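Local coordinates for protein SAP-like pentraxin (PDB 3FLP) that binds two calcium ions per subunit and probably recognises sugars as a calcium-dependent lectin of the pentraxin family, at residues S195-E198 with D199-A203. Residues are numbered along the deposited sequence; the frame is centred on the assembly and turned at random.
Sequences SWME and DSFVA
F201 sets its CG between its backbone N and carbonyl carbon (chi1 57°), which turns the ring back toward the side chains of W196 and M197; D199 instead keeps CG beside its own N (chi1 -75°), and its carboxylate reaches back to S195. There OD2, met nearly along its C-O axis, accepts a nearly straight hydrogen bond from S195 N at 2.7 Å. Aspartate suits the place: its one-methylene arm holds a carboxylate oxygen close to the main chain, where it can take a backbone N-H four residues earlier. A weak bond from D199 N to S195 O (3.3 Å) runs alongside. S195 O also accepts from E198 N at 2.8 Å, closing a type II beta turn with W196 and M197 at its corners; M197 takes the positive phi of the second. S195 OG donates to E198 OE1 (2.7 Å) from above the carboxylate plane. The turn carries the chain of this pentraxin beta sandwich from strand 194-195 in one sheet to strand 201-204 in the other, and F201 to A203 extend that second sheet by pairing with a strand of a neighbouring subunit. Between the sheets, the rings of W196 and F201 are nearly parallel (8°) but slid apart, their closest atoms, CZ3 and CE2, 4.1 Å apart. The flexible thioether of M197 fits the step left by the offset: SD sits over the rim of one indole face and, beside the F201 ring in its plane, lies 3.9 Å from F201 CZ, a Met-aromatic contact. A water joins M197 N to D199 O, just ahead of strand 201-204.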
loop_
_atom_site.group_PDB
_atom_site.type_symbol
_atom_site.label_atom_id
_atom_site.label_comp_id
_atom_site.label_asym_id
_atom_site.label_seq_id
_atom_site.Cartn_x
_atom_site.Cartn_y
_atom_site.Cartn_z
ATOM N N SER A 195 -20.524 3.902 -30.137
ATOM C CA SER A 195 -20.360 3.695 -28.709
ATOM C C SER A 195 -21.438 4.557 -28.059
ATOM O O SER A 195 -21.461 5.769 -28.252
ATOM C CB SER A 195 -18.969 4.138 -28.246
ATOM O OG SER A 195 -18.850 4.004 -26.836
ATOM N N TRP A 196 -22.335 3.922 -27.309
ATOM C CA TRP A 196 -23.439 4.617 -26.666
ATOM C C TRP A 196 -23.047 5.915 -25.961
ATOM O O TRP A 196 -22.171 5.929 -25.101
ATOM C CB TRP A 196 -24.126 3.687 -25.667
ATOM C CG TRP A 196 -25.447 4.210 -25.156
ATOM C CD1 TRP A 196 -25.857 4.273 -23.854
ATOM C CD2 TRP A 196 -26.559 4.651 -25.947
ATOM N NE1 TRP A 196 -27.159 4.713 -23.785
ATOM C CE2 TRP A 196 -27.614 4.950 -25.054
ATOM C CE3 TRP A 196 -26.768 4.814 -27.322
ATOM C CZ2 TRP A 196 -28.861 5.402 -25.495
ATOM C CZ3 TRP A 196 -28.006 5.264 -27.759
ATOM C CH2 TRP A 196 -29.038 5.551 -26.848
ATOM N N MET A 197 -23.715 6.999 -26.343
ATOM C CA MET A 197 -23.487 8.318 -25.773
ATOM C C MET A 197 -22.121 8.938 -26.104
ATOM O O MET A 197 -21.762 9.979 -25.547
ATOM C CB MET A 197 -23.693 8.273 -24.252
ATOM C CG MET A 197 -25.082 7.792 -23.817
ATOM S SD MET A 197 -26.461 8.713 -24.571
ATOM C CE MET A 197 -26.363 10.320 -23.689
ATOM N N GLU A 198 -21.357 8.304 -26.988
ATOM C CA GLU A 198 -20.065 8.856 -27.396
ATOM C C GLU A 198 -20.131 9.237 -28.877
ATOM O O GLU A 198 -19.213 9.850 -29.413
ATOM C CB GLU A 198 -18.919 7.861 -27.160
ATOM C CG GLU A 198 -18.702 7.495 -25.688
ATOM C CD GLU A 198 -17.370 6.794 -25.428
ATOM O OE1 GLU A 198 -16.975 5.920 -26.231
ATOM O OE2 GLU A 198 -16.720 7.111 -24.410
ATOM N N ASP A 199 -21.223 8.853 -29.532
ATOM C CA ASP A 199 -21.451 9.175 -30.933
ATOM C C ASP A 199 -22.771 9.944 -30.989
ATOM O O ASP A 199 -23.830 9.423 -30.644
ATOM C CB ASP A 199 -21.509 7.890 -31.769
ATOM C CG ASP A 199 -20.124 7.274 -31.983
ATOM O OD1 ASP A 199 -19.304 7.897 -32.692
ATOM O OD2 ASP A 199 -19.852 6.181 -31.437
ATOM N N SER A 200 -22.682 11.198 -31.401
ATOM C CA SER A 200 -23.829 12.096 -31.472
ATOM C C SER A 200 -25.023 11.606 -32.268
ATOM O O SER A 200 -24.877 10.981 -33.316
ATOM C CB SER A 200 -23.381 13.439 -32.058
ATOM O OG SER A 200 -22.329 13.984 -31.287
ATOM N N PHE A 201 -26.210 11.917 -31.769
ATOM C CA PHE A 201 -27.438 11.540 -32.446
ATOM C C PHE A 201 -28.531 12.564 -32.198
ATOM O O PHE A 201 -28.554 13.230 -31.159
ATOM C CB PHE A 201 -27.887 10.145 -31.998
ATOM C CG PHE A 201 -28.094 10.002 -30.512
ATOM C CD1 PHE A 201 -29.291 10.395 -29.915
ATOM C CD2 PHE A 201 -27.103 9.436 -29.714
ATOM C CE1 PHE A 201 -29.503 10.223 -28.542
ATOM C CE2 PHE A 201 -27.302 9.258 -28.342
ATOM C CZ PHE A 201 -28.507 9.652 -27.754
ATOM N N VAL A 202 -29.413 12.711 -33.176
ATOM C CA VAL A 202 -30.526 13.633 -33.070
ATOM C C VAL A 202 -31.661 12.903 -32.362
ATOM O O VAL A 202 -31.932 11.739 -32.655
ATOM C CB VAL A 202 -31.009 14.072 -34.466
ATOM C CG1 VAL A 202 -32.217 14.977 -34.344
ATOM C CG2 VAL A 202 -29.904 14.799 -35.187
ATOM N N ALA A 203 -32.305 13.573 -31.415
ATOM C CA ALA A 203 -33.430 12.988 -30.689
ATOM C C ALA A 203 -34.656 13.753 -31.171
ATOM O O ALA A 203 -34.647 14.986 -31.200
ATOM C CB ALA A 203 -33.248 13.166 -29.192
HETATM O O HOH W 1 -24.608 7.258 -28.977
#